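Local atomic coordinates of Lys-gingipain W83 (Porphyromonas gingivalis, PDB entry 3KM5), a protein that cleaves proteins after lysine as a secreted cysteine protease and also carries adhesin domains, of which this chain is K2, that are haemolytic when isolated. Residues A[72-77]-A[154-159]; A[97-102]-A[148-153]; A[124-129]-A[165-170]. All blocks are in the same frame, centred on the assembly; numbering follows the deposited sequence.

Contact 1. Residues A[72-77]-A[154-159]; sequences KDVTGA and KYVAFR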
ATOM      1  N   LYS A  72      -5.220  -2.688  12.492  1.00 10.38           N
ATOM      2  CA  LYS A  72      -5.811  -2.884  13.805  1.00 10.82           C
ATOM      3  C   LYS A  72      -4.966  -3.901  14.568  1.00 11.48           C
ATOM      4  O   LYS A  72      -4.058  -4.553  14.006  1.00  9.39           O
ATOM      5  CB  LYS A  72      -7.266  -3.383  13.637  1.00 11.36           C
ATOM      6  CG  LYS A  72      -7.389  -4.798  13.094  1.00 14.37           C
ATOM      7  CD  LYS A  72      -8.875  -5.156  12.844  1.00 18.02           C
ATOM      8  CE  LYS A  72      -9.049  -6.558  12.295  1.00 25.49           C
ATOM      9  NZ  LYS A  72     -10.493  -6.920  12.113  1.00 24.17           N
ATOM     10  N   ASP A  73      -5.272  -4.062  15.852  1.00 12.59           N
ATOM     11  CA  ASP A  73      -4.651  -5.100  16.671  1.00 11.72           C
ATOM     12  C   ASP A  73      -4.939  -6.480  16.069  1.00 12.43           C
ATOM     13  O   ASP A  73      -6.107  -6.877  15.917  1.00 14.32           O
ATOM     14  CB  ASP A  73      -5.179  -4.979  18.107  1.00 13.39           C
ATOM     15  CG  ASP A  73      -4.539  -5.944  19.062  1.00 15.15           C
ATOM     16  OD1 ASP A  73      -4.081  -7.031  18.654  1.00 16.77           O
ATOM     17  OD2 ASP A  73      -4.490  -5.612  20.268  1.00 19.71           O
ATOM     18  N   VAL A  74      -3.871  -7.132  15.620  1.00 11.15           N
ATOM     19  CA  VAL A  74      -3.901  -8.474  15.048  1.00 11.70           C
ATOM     20  C   VAL A  74      -3.091  -9.473  15.875  1.00 15.24           C
ATOM     21  O   VAL A  74      -2.553 -10.469  15.337  1.00 14.01           O
ATOM     22  CB  VAL A  74      -3.492  -8.494  13.528  1.00 12.38           C
ATOM     23  CG1 VAL A  74      -4.506  -7.740  12.679  1.00 10.87           C
ATOM     24  CG2 VAL A  74      -2.072  -7.946  13.295  1.00 10.58           C
ATOM     25  N   THR A  75      -3.035  -9.242  17.193  1.00 13.07           N
ATOM     26  CA  THR A  75      -2.306 -10.156  18.070  1.00 15.46           C
ATOM     27  C   THR A  75      -2.721 -11.587  17.765  1.00 14.55           C
ATOM     28  O   THR A  75      -3.907 -11.914  17.748  1.00 14.35           O
ATOM     29  CB  THR A  75      -2.561  -9.844  19.547  1.00 15.76           C
ATOM     30  OG1 THR A  75      -2.038  -8.542  19.856  1.00 15.85           O
ATOM     31  CG2 THR A  75      -1.866 -10.888  20.437  1.00 17.98           C
ATOM     32  N   GLY A  76      -1.739 -12.445  17.535  1.00 12.51           N
ATOM     33  CA  GLY A  76      -2.006 -13.826  17.096  1.00 12.98           C
ATOM     34  C   GLY A  76      -1.659 -14.124  15.644  1.00 15.32           C
ATOM     35  O   GLY A  76      -1.503 -15.287  15.250  1.00 15.40           O
ATOM     36  N   ALA A  77      -1.484 -13.065  14.852  1.00 12.27           N
ATOM     37  CA  ALA A  77      -1.137 -13.217  13.460  1.00 13.69           C
ATOM     38  C   ALA A  77       0.263 -13.802  13.335  1.00 11.17           C
ATOM     39  O   ALA A  77       1.162 -13.366  14.038  1.00 12.08           O
ATOM     40  CB  ALA A  77      -1.209 -11.853  12.765  1.00 12.91           C
ATOM     41  N   LYS A 154       1.688  -7.390  17.113  1.00 11.42           N
ATOM     42  CA  LYS A 154       0.400  -6.813  17.464  1.00 10.88           C
ATOM     43  C   LYS A 154      -0.170  -5.927  16.340  1.00 10.59           C
ATOM     44  O   LYS A 154      -1.360  -5.929  16.077  1.00 11.70           O
ATOM     45  CB  LYS A 154       0.555  -5.997  18.745  1.00 13.40           C
ATOM     46  CG  LYS A 154      -0.683  -5.272  19.231  1.00 15.37           C
ATOM     47  CD  LYS A 154      -0.439  -4.767  20.661  1.00 16.91           C
ATOM     48  CE  LYS A 154      -1.579  -3.972  21.227  1.00 20.71           C
ATOM     49  NZ  LYS A 154      -1.076  -3.193  22.400  1.00 19.76           N
ATOM     50  N   TYR A 155       0.699  -5.146  15.702  1.00 10.64           N
ATOM     51  CA  TYR A 155       0.315  -4.316  14.561  1.00  9.34           C
ATOM     52  C   TYR A 155       1.259  -4.582  13.427  1.00 10.20           C
ATOM     53  O   TYR A 155       2.456  -4.775  13.638  1.00 10.26           O
ATOM     54  CB  TYR A 155       0.351  -2.820  14.916  1.00 10.77           C
ATOM     55  CG  TYR A 155      -0.511  -2.404  16.094  1.00 10.09           C
ATOM     56  CD1 TYR A 155      -1.885  -2.207  15.949  1.00 11.65           C
ATOM     57  CD2 TYR A 155       0.040  -2.206  17.354  1.00 12.12           C
ATOM     58  CE1 TYR A 155      -2.670  -1.810  17.007  1.00 12.01           C
ATOM     59  CE2 TYR A 155      -0.758  -1.818  18.434  1.00 13.13           C
ATOM     60  CZ  TYR A 155      -2.102  -1.629  18.255  1.00 12.78           C
ATOM     61  OH  TYR A 155      -2.841  -1.226  19.363  1.00 15.29           O
ATOM     62  N   VAL A 156       0.703  -4.566  12.223  1.00 10.15           N
ATOM     63  CA  VAL A 156       1.462  -4.709  10.996  1.00  8.42           C
ATOM     64  C   VAL A 156       1.332  -3.390  10.233  1.00 10.47           C
ATOM     65  O   VAL A 156       0.234  -2.863  10.083  1.00 10.79           O
ATOM     66  CB  VAL A 156       0.936  -5.887  10.171  1.00  9.31           C
ATOM     67  CG1 VAL A 156       1.623  -5.926   8.774  1.00  9.65           C
ATOM     68  CG2 VAL A 156       1.134  -7.215  10.911  1.00 10.59           C
ATOM     69  N   ALA A 157       2.451  -2.859   9.772  1.00  9.40           N
ATOM     70  CA  ALA A 157       2.463  -1.631   9.000  1.00  9.36           C
ATOM     71  C   ALA A 157       3.072  -1.863   7.633  1.00  8.18           C
ATOM     72  O   ALA A 157       4.001  -2.660   7.488  1.00  8.69           O
ATOM     73  CB  ALA A 157       3.300  -0.555   9.731  1.00 11.60           C
ATOM     74  N   PHE A 158       2.557  -1.157   6.635  1.00  8.12           N
ATOM     75  CA  PHE A 158       3.179  -1.052   5.316  1.00  6.61           C
ATOM     76  C   PHE A 158       3.687   0.377   5.205  1.00  9.44           C
ATOM     77  O   PHE A 158       2.950   1.357   5.443  1.00  9.56           O
ATOM     78  CB  PHE A 158       2.153  -1.352   4.213  1.00  9.08           C
ATOM     79  CG  PHE A 158       1.666  -2.734   4.233  1.00  7.84           C
ATOM     80  CD1 PHE A 158       2.234  -3.690   3.393  1.00  9.63           C
ATOM     81  CD2 PHE A 158       0.619  -3.101   5.046  1.00 10.06           C
ATOM     82  CE1 PHE A 158       1.795  -5.005   3.408  1.00 10.51           C
ATOM     83  CE2 PHE A 158       0.167  -4.408   5.065  1.00 11.05           C
ATOM     84  CZ  PHE A 158       0.751  -5.372   4.224  1.00 10.33           C
ATOM     85  N   ARG A 159       4.961   0.507   4.846  1.00  9.44           N
ATOM     86  CA  ARG A 159       5.649   1.790   4.853  1.00  8.72           C
ATOM     87  C   ARG A 159       6.182   2.048   3.462  1.00  7.95           C
ATOM     88  O   ARG A 159       7.043   1.315   2.994  1.00  7.71           O
ATOM     89  CB  ARG A 159       6.778   1.788   5.880  1.00  9.58           C
ATOM     90  CG  ARG A 159       7.465   3.140   6.031  1.00 10.71           C
ATOM     91  CD  ARG A 159       8.658   2.971   6.927  1.00  9.61           C
ATOM     92  NE  ARG A 159       9.443   4.185   7.096  1.00  9.77           N
ATOM     93  CZ  ARG A 159      10.611   4.254   7.728  1.00 11.69           C
ATOM     94  NH1 ARG A 159      11.164   3.155   8.255  1.00 13.50           N
ATOM     95  NH2 ARG A 159      11.223   5.420   7.823  1.00 13.11           N
TER

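Contact 2. Residues A[97-102]-A[148-153]; sequences VMISKT and DLPAGT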
ATOM      1  N   VAL A  97       7.315  -3.966   4.994  1.00  8.41           N
ATOM      2  CA  VAL A  97       6.314  -4.492   5.918  1.00  7.74           C
ATOM      3  C   VAL A  97       7.039  -4.471   7.281  1.00  9.73           C
ATOM      4  O   VAL A  97       8.209  -4.920   7.404  1.00 10.18           O
ATOM      5  CB  VAL A  97       5.880  -5.931   5.560  1.00 10.21           C
ATOM      6  CG1 VAL A  97       4.904  -6.518   6.560  1.00  9.14           C
ATOM      7  CG2 VAL A  97       5.280  -5.974   4.148  1.00  9.98           C
ATOM      8  N   MET A  98       6.385  -3.901   8.290  1.00  9.74           N
ATOM      9  CA  MET A  98       6.937  -3.774   9.619  1.00  9.68           C
ATOM     10  C   MET A  98       5.987  -4.299  10.647  1.00  9.47           C
ATOM     11  O   MET A  98       4.787  -4.410  10.422  1.00  9.49           O
ATOM     12  CB  MET A  98       7.209  -2.299   9.907  1.00 11.74           C
ATOM     13  CG  MET A  98       7.940  -1.592   8.753  1.00 12.89           C
ATOM     14  SD  MET A  98       8.357   0.107   9.169  1.00 14.43           S
ATOM     15  CE  MET A  98       9.701  -0.096  10.310  1.00 12.10           C
ATOM     16  N   ILE A  99       6.530  -4.620  11.823  1.00  9.16           N
ATOM     17  CA  ILE A  99       5.695  -5.014  12.934  1.00  9.93           C
ATOM     18  C   ILE A  99       6.004  -4.231  14.206  1.00 10.17           C
ATOM     19  O   ILE A  99       7.163  -3.840  14.459  1.00 10.72           O
ATOM     20  CB  ILE A  99       5.783  -6.549  13.214  1.00 10.57           C
ATOM     21  CG1 ILE A  99       7.168  -6.926  13.799  1.00 11.50           C
ATOM     22  CG2 ILE A  99       5.390  -7.363  11.958  1.00 12.04           C
ATOM     23  CD1 ILE A  99       7.261  -6.945  15.375  1.00 12.43           C
ATOM     24  N   SER A 100       4.950  -4.028  14.995  1.00  8.69           N
ATOM     25  CA  SER A 100       5.094  -3.534  16.361  1.00  8.94           C
ATOM     26  C   SER A 100       4.497  -4.552  17.297  1.00 10.76           C
ATOM     27  O   SER A 100       3.542  -5.260  16.948  1.00 10.35           O
ATOM     28  CB  SER A 100       4.338  -2.219  16.512  1.00  9.02           C
ATOM     29  OG  SER A 100       4.191  -1.893  17.901  1.00 11.34           O
ATOM     30  N   LYS A 101       5.095  -4.652  18.483  1.00 11.79           N
ATOM     31  CA  LYS A 101       4.645  -5.556  19.551  1.00 12.87           C
ATOM     32  C   LYS A 101       3.967  -4.755  20.661  1.00 14.86           C
ATOM     33  O   LYS A 101       3.527  -5.331  21.668  1.00 16.57           O
ATOM     34  CB  LYS A 101       5.830  -6.344  20.121  1.00 14.94           C
ATOM     35  CG  LYS A 101       6.588  -7.157  19.104  1.00 17.20           C
ATOM     36  CD  LYS A 101       7.800  -7.836  19.736  1.00 22.10           C
ATOM     37  CE  LYS A 101       8.465  -8.765  18.756  1.00 28.08           C
ATOM     38  NZ  LYS A 101       9.687  -9.359  19.363  1.00 31.00           N
ATOM     39  N   THR A 102       3.863  -3.453  20.477  1.00 12.80           N
ATOM     40  CA  THR A 102       3.457  -2.558  21.579  1.00 13.32           C
ATOM     41  C   THR A 102       2.393  -1.549  21.123  1.00 12.20           C
ATOM     42  O   THR A 102       1.217  -1.808  21.296  1.00 13.58           O
ATOM     43  CB  THR A 102       4.670  -1.860  22.215  1.00 13.41           C
ATOM     44  OG1 THR A 102       5.413  -1.118  21.251  1.00 14.36           O
ATOM     45  CG2 THR A 102       5.591  -2.900  22.882  1.00 15.26           C
ATOM     46  N   ASP A 148       6.467 -13.661   6.909  1.00  9.07           N
ATOM     47  CA  ASP A 148       6.409 -14.264   8.228  1.00  9.87           C
ATOM     48  C   ASP A 148       6.330 -13.148   9.294  1.00 12.03           C
ATOM     49  O   ASP A 148       7.053 -12.170   9.204  1.00 10.81           O
ATOM     50  CB  ASP A 148       7.685 -15.081   8.512  1.00  9.85           C
ATOM     51  CG  ASP A 148       7.897 -16.262   7.596  1.00 10.36           C
ATOM     52  OD1 ASP A 148       6.985 -16.678   6.867  1.00 13.99           O
ATOM     53  OD2 ASP A 148       9.024 -16.804   7.666  1.00 12.20           O
ATOM     54  N   LEU A 149       5.440 -13.297  10.286  1.00  9.08           N
ATOM     55  CA  LEU A 149       5.332 -12.319  11.370  1.00 11.67           C
ATOM     56  C   LEU A 149       5.933 -12.876  12.666  1.00 10.97           C
ATOM     57  O   LEU A 149       5.575 -13.988  13.065  1.00 14.04           O
ATOM     58  CB  LEU A 149       3.890 -11.899  11.583  1.00 10.58           C
ATOM     59  CG  LEU A 149       3.172 -11.363  10.346  1.00  9.92           C
ATOM     60  CD1 LEU A 149       1.693 -11.148  10.646  1.00 11.02           C
ATOM     61  CD2 LEU A 149       3.805 -10.090   9.897  1.00 11.73           C
ATOM     62  N   PRO A 150       6.881 -12.148  13.270  1.00 11.36           N
ATOM     63  CA  PRO A 150       7.508 -12.610  14.519  1.00 11.47           C
ATOM     64  C   PRO A 150       6.491 -12.803  15.611  1.00 13.85           C
ATOM     65  O   PRO A 150       5.446 -12.151  15.639  1.00 12.61           O
ATOM     66  CB  PRO A 150       8.450 -11.469  14.888  1.00 16.02           C
ATOM     67  CG  PRO A 150       8.671 -10.697  13.633  1.00 19.62           C
ATOM     68  CD  PRO A 150       7.474 -10.898  12.782  1.00 13.89           C
ATOM     69  N   ALA A 151       6.792 -13.723  16.508  1.00 12.81           N
ATOM     70  CA  ALA A 151       5.961 -13.934  17.666  1.00 11.88           C
ATOM     71  C   ALA A 151       5.797 -12.633  18.437  1.00 12.97           C
ATOM     72  O   ALA A 151       6.750 -11.902  18.651  1.00 13.77           O
ATOM     73  CB  ALA A 151       6.617 -14.963  18.559  1.00 12.37           C
ATOM     74  N   GLY A 152       4.598 -12.369  18.875  1.00 11.97           N
ATOM     75  CA  GLY A 152       4.308 -11.125  19.593  1.00 13.97           C
ATOM     76  C   GLY A 152       3.806  -9.968  18.717  1.00 11.50           C
ATOM     77  O   GLY A 152       3.402  -8.935  19.227  1.00 12.28           O
ATOM     78  N   THR A 153       3.805 -10.142  17.391  1.00 10.98           N
ATOM     79  CA  THR A 153       3.301  -9.096  16.495  1.00 11.88           C
ATOM     80  C   THR A 153       1.893  -8.694  16.932  1.00  9.83           C
ATOM     81  O   THR A 153       0.999  -9.536  17.067  1.00 11.49           O
ATOM     82  CB  THR A 153       3.279  -9.581  15.051  1.00 12.28           C
ATOM     83  OG1 THR A 153       4.624  -9.752  14.575  1.00 12.28           O
ATOM     84  CG2 THR A 153       2.514  -8.590  14.140  1.00 12.97           C
TER
HETATM   85  O   HOH W   1       1.983  -7.858  21.451  1.00 21.81           O
HETATM   86  O   HOH W   2       9.612 -11.933  18.627  1.00 27.47           O

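Contact 3. Residues A[124-129]-A[165-170]; sequences GARFGL and DLNYIL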
ATOM      1  N   GLY A 124       6.672   5.842 -20.074  1.00 24.53           N
ATOM      2  CA  GLY A 124       5.242   5.896 -20.358  1.00 23.97           C
ATOM      3  C   GLY A 124       4.551   7.000 -19.566  1.00 23.22           C
ATOM      4  O   GLY A 124       5.196   7.961 -19.115  1.00 27.08           O
ATOM      5  N   ALA A 125       3.245   6.846 -19.380  1.00 24.18           N
ATOM      6  CA  ALA A 125       2.442   7.812 -18.638  1.00 19.47           C
ATOM      7  C   ALA A 125       2.525   7.528 -17.140  1.00 17.76           C
ATOM      8  O   ALA A 125       2.777   6.385 -16.742  1.00 17.68           O
ATOM      9  CB  ALA A 125       0.970   7.737 -19.091  1.00 20.08           C
ATOM     10  N   ARG A 126       2.325   8.569 -16.331  1.00 17.78           N
ATOM     11  CA  ARG A 126       2.151   8.438 -14.879  1.00 13.74           C
ATOM     12  C   ARG A 126       0.735   8.835 -14.543  1.00 17.71           C
ATOM     13  O   ARG A 126       0.092   9.588 -15.286  1.00 18.05           O
ATOM     14  CB  ARG A 126       3.155   9.279 -14.094  1.00 17.92           C
ATOM     15  CG  ARG A 126       4.562   8.816 -14.178  1.00 21.12           C
ATOM     16  CD  ARG A 126       5.440   9.715 -13.365  1.00 26.33           C
ATOM     17  NE  ARG A 126       6.842   9.481 -13.654  1.00 37.23           N
ATOM     18  CZ  ARG A 126       7.847   9.915 -12.904  1.00 28.87           C
ATOM     19  NH1 ARG A 126       7.612  10.610 -11.804  1.00 30.37           N
ATOM     20  NH2 ARG A 126       9.094   9.663 -13.260  1.00 24.94           N
ATOM     21  N   PHE A 127       0.256   8.315 -13.424  1.00 16.74           N
ATOM     22  CA  PHE A 127      -1.157   8.335 -13.090  1.00 14.79           C
ATOM     23  C   PHE A 127      -1.323   8.886 -11.704  1.00 15.07           C
ATOM     24  O   PHE A 127      -0.510   8.610 -10.828  1.00 14.03           O
ATOM     25  CB  PHE A 127      -1.761   6.945 -13.234  1.00 13.20           C
ATOM     26  CG  PHE A 127      -1.698   6.427 -14.646  1.00 15.41           C
ATOM     27  CD1 PHE A 127      -2.702   6.711 -15.545  1.00 17.38           C
ATOM     28  CD2 PHE A 127      -0.606   5.699 -15.085  1.00 16.33           C
ATOM     29  CE1 PHE A 127      -2.637   6.262 -16.852  1.00 17.48           C
ATOM     30  CE2 PHE A 127      -0.540   5.239 -16.406  1.00 22.37           C
ATOM     31  CZ  PHE A 127      -1.547   5.526 -17.280  1.00 19.50           C
ATOM     32  N   GLY A 128      -2.376   9.665 -11.514  1.00 16.48           N
ATOM     33  CA  GLY A 128      -2.627  10.321 -10.248  1.00 20.52           C
ATOM     34  C   GLY A 128      -4.091  10.535  -9.984  1.00 21.21           C
ATOM     35  O   GLY A 128      -4.961   9.996 -10.688  1.00 23.42           O
ATOM     36  N   LEU A 129      -4.370  11.337  -8.958  1.00 21.01           N
ATOM     37  CA  LEU A 129      -5.742  11.679  -8.601  1.00 25.65           C
ATOM     38  C   LEU A 129      -6.217  12.924  -9.364  1.00 27.40           C
ATOM     39  O   LEU A 129      -7.410  13.223  -9.338  1.00 29.68           O
ATOM     40  CB  LEU A 129      -5.867  11.930  -7.098  1.00 22.75           C
ATOM     41  CG  LEU A 129      -5.275  10.874  -6.169  1.00 27.95           C
ATOM     42  CD1 LEU A 129      -5.538  11.282  -4.727  1.00 25.23           C
ATOM     43  CD2 LEU A 129      -5.819   9.471  -6.484  1.00 27.58           C
ATOM     44  N   ASP A 165       9.599  10.086  -6.940  1.00 14.52           N
ATOM     45  CA  ASP A 165       9.332  10.410  -8.351  1.00 14.10           C
ATOM     46  C   ASP A 165       9.284   9.165  -9.224  1.00 16.03           C
ATOM     47  O   ASP A 165       9.808   9.135 -10.344  1.00 18.75           O
ATOM     48  CB  ASP A 165      10.401  11.400  -8.864  1.00 16.63           C
ATOM     49  CG  ASP A 165       9.955  12.197 -10.080  1.00 18.37           C
ATOM     50  OD1 ASP A 165       8.746  12.311 -10.361  1.00 22.50           O
ATOM     51  OD2 ASP A 165      10.849  12.756 -10.745  1.00 25.11           O
ATOM     52  N   LEU A 166       8.641   8.113  -8.719  1.00 16.52           N
ATOM     53  CA  LEU A 166       8.331   6.946  -9.548  1.00 13.47           C
ATOM     54  C   LEU A 166       6.842   7.098  -9.870  1.00 11.89           C
ATOM     55  O   LEU A 166       6.462   7.994 -10.641  1.00 12.65           O
ATOM     56  CB  LEU A 166       8.752   5.624  -8.868  1.00 12.94           C
ATOM     57  CG  LEU A 166      10.246   5.177  -8.943  1.00 20.86           C
ATOM     58  CD1 LEU A 166      10.712   5.055 -10.398  1.00 20.71           C
ATOM     59  CD2 LEU A 166      11.206   6.064  -8.209  1.00 28.74           C
ATOM     60  N   ASN A 167       5.956   6.305  -9.253  1.00  9.15           N
ATOM     61  CA  ASN A 167       4.526   6.633  -9.378  1.00 10.34           C
ATOM     62  C   ASN A 167       3.715   6.271  -8.135  1.00  9.95           C
ATOM     63  O   ASN A 167       3.376   7.164  -7.370  1.00  9.91           O
ATOM     64  CB  ASN A 167       3.945   6.096 -10.700  1.00 11.64           C
ATOM     65  CG  ASN A 167       2.621   6.746 -11.136  1.00  9.12           C
ATOM     66  OD1 ASN A 167       2.069   6.370 -12.193  1.00 11.08           O
ATOM     67  ND2 ASN A 167       2.106   7.713 -10.368  1.00 11.16           N
ATOM     68  N   TYR A 168       3.413   4.992  -7.954  1.00 10.53           N
ATOM     69  CA  TYR A 168       2.528   4.580  -6.847  1.00 10.43           C
ATOM     70  C   TYR A 168       2.887   3.161  -6.460  1.00  9.91           C
ATOM     71  O   TYR A 168       3.519   2.395  -7.217  1.00  9.74           O
ATOM     72  CB  TYR A 168       1.019   4.654  -7.203  1.00 10.85           C
ATOM     73  CG  TYR A 168       0.650   3.870  -8.419  1.00  9.75           C
ATOM     74  CD1 TYR A 168       0.552   2.504  -8.356  1.00  7.10           C
ATOM     75  CD2 TYR A 168       0.452   4.480  -9.660  1.00  8.99           C
ATOM     76  CE1 TYR A 168       0.251   1.755  -9.418  1.00  8.94           C
ATOM     77  CE2 TYR A 168       0.125   3.719 -10.768  1.00 10.14           C
ATOM     78  CZ  TYR A 168       0.037   2.344 -10.652  1.00 10.23           C
ATOM     79  OH  TYR A 168      -0.241   1.533 -11.730  1.00 10.57           O
ATOM     80  N   ILE A 169       2.486   2.827  -5.225  1.00  9.34           N
ATOM     81  CA  ILE A 169       2.273   1.434  -4.821  1.00  9.22           C
ATOM     82  C   ILE A 169       0.825   1.263  -4.385  1.00  8.09           C
ATOM     83  O   ILE A 169       0.272   2.086  -3.644  1.00  9.15           O
ATOM     84  CB  ILE A 169       3.265   0.990  -3.760  1.00  8.69           C
ATOM     85  CG1 ILE A 169       3.026  -0.465  -3.384  1.00 12.54           C
ATOM     86  CG2 ILE A 169       3.254   1.860  -2.508  1.00  9.61           C
ATOM     87  CD1 ILE A 169       4.201  -1.145  -2.733  1.00 17.11           C
ATOM     88  N   LEU A 170       0.182   0.214  -4.903  1.00  7.51           N
ATOM     89  CA  LEU A 170      -1.163  -0.159  -4.470  1.00  7.32           C
ATOM     90  C   LEU A 170      -1.080  -1.462  -3.670  1.00  8.09           C
ATOM     91  O   LEU A 170      -0.258  -2.332  -4.022  1.00  8.66           O
ATOM     92  CB  LEU A 170      -2.065  -0.420  -5.669  1.00  9.56           C
ATOM     93  CG  LEU A 170      -2.044   0.636  -6.760  1.00  6.87           C
ATOM     94  CD1 LEU A 170      -2.954   0.238  -7.937  1.00 11.45           C
ATOM     95  CD2 LEU A 170      -2.427   1.987  -6.202  1.00 10.79           C
TER

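Contact 1. Residues A[72-77]-A[154-159]
Lys154 lies across the turn formed by Asp73, Val74 and Thr75, and its own carbonyl ties it there. This carbonyl O takes the amide of Val74, with 2.8 Å from Val74 N to Lys154 O and the N-H pointing almost straight at it (170°). From there the side chain can be followed outward. Lys154 CB sits 3.8 Å from Thr75 OG1, and Lys154 CG comes closer to the same hydroxyl, at 3.6 Å from Thr75 OG1. With CG anti to the backbone N (chi1 178°) and the rest of the chain extended, the methylenes then run on past the carboxylate of Asp73. CD only grazes it, whereas Lys154 CE lies 3.5 Å from Asp73 OD2. The ammonium does not close a salt bridge, since Lys154 NZ stays 4.7 Å from Asp73 OD2; it hydrogen-bonds to the carbonyl O of Thr102, although the nearby negative charge probably still attracts it.

Asp73 is busy with its own turn. Its OD1 accepts both the amide and the hydroxyl of Thr75, the amide bond (Thr75 N to Asp73 OD1, 2.8 Å) making an Asx turn. This holds the carboxylate beside the lysine chain. It overlaps a type II turn from Val74 to Ala77. Val74 CG2 meets Val156 CG2 at 4.1 Å, the two side chains crossing at about a right angle. Tyr155 brings the CE1 corner of its ring obliquely up to the backbone, 3.6 Å from Asp73 N.

Lys154 and Tyr155 both face Ser100 in a classic beta bulge, just where strand 155-161 begins. That strand runs between 66-70 and 95-100 in one sheet of the jelly roll, while 72-77 leads out of 66-70 toward strand 79-86 of the other sheet.

Contact 2. Residues A[97-102]-A[148-153]
Lys101 packs against Gly152, yet no direct hydrogen bond joins 97-102 to 148-153; two waters make the polar links instead. One water donates to two carbonyls, 3.0 Å from Lys101 O and 2.8 Å from Gly152 O. The other accepts from the lysine ammonium, 2.7 Å from Lys101 NZ, and donates a hydrogen bond to Ala151 O. Fully extended beyond CG, the lysine chain runs past Ala151 O, with Lys101 CE 3.6 Å from that oxygen.

The carbonyls of Ala151 and Gly152 belong to a type II turn, Pro150 to Thr153, in the loop that joins strand 143-148 to strand 155-161. The connection crosses from one sheet of the jelly-roll sandwich to the other and passes the end of strand 95-100. Pro150 O is held twice, by the amide of Thr153 and by its hydroxyl (Thr153 OG1 to Pro150 O, 2.8 Å), which fixes the threonine side chain.

The apolar side of the contact centres on Ile99. Its CG1 stands between the backbone N and the carbonyl carbon (chi1 70°), and chi2, at 93°, is not staggered. Ile99 CG1 thereby reaches Pro150 CG at 4.1 Å, while Ile99 CG2 lies 3.8 Å from Leu149 CD2 and also touches Thr153 OG1, at 3.6 Å. Ile99 and Thr153 cross nearly at right angles, whereas Ile99 and Leu149 lie alongside each other, pointing opposite ways. Leu149 continues inward onto Val156 and Val80.

Contact 3. Residues A[124-129]-A[165-170]
Asn167 OD1 is gripped by two N-H groups: the backbone amide of Phe127, 2.9 Å from Phe127 N to Asn167 OD1, and the side-chain amide of Asn87. The Phe127 bond meets the oxygen well to the side of its C=O direction, at 115°. The other end of the same amide gives Asn167 ND2 to Phe127 O at 2.8 Å, fairly straight (164°) and in the carbonyl plane, on a lone pair. Both ends of the side-chain amide therefore clasp the N-H and C=O of one residue, and this fixes the rotation of the amide. Its CG stands anti to the backbone N (chi1 -161°), which carries the group out to the loop.

In this way the loop 124-129, between strands 109-115 and 143-148 of the jelly roll, is tied to the residues that lead into strand 168-177. Arg126 reaches Asp165 and Leu166, just before Asn167. Leu166 O lies over one face of its guanidinium, 3.3 Å from Arg126 CZ, and Asp165 OD1 sits at the edge. NH1 forms a salt bridge with that oxygen from above the carboxylate plane, though the modelled separation of Arg126 NH1 and Asp165 OD1, 2.5 Å, is doubtfully short. Phe90 and Trp58 add cation-pi contacts to the arginine. Phe127 and Tyr168 both touch Pro138, part of a known proteolytic cleavage site, and Tyr168 OH hydrogen-bonds with Ser140 OG.

Overall arrangement
From the N terminus, the chain enters contact 1 at 72-77, then contact 2 at 97-102 and contact 3 at 124-129. The returns come in a different order: 148-153 closes the loop of contact 2, 154-159 closes that of contact 1 immediately afterwards, and 165-170 closes contact 3. Contact 2 is thus nested inside contact 1, while contact 3 crosses both. The first two touch through neighbouring strands 155-161 and 95-100 and hold connections between the two sheets at one end of the domain. Contact 3, its centre about 27 Å from that of contact 1 and about 30 Å from that of contact 2, ties the loop after strand 109-115 to the start of strand 168-177 and the residues leading into it.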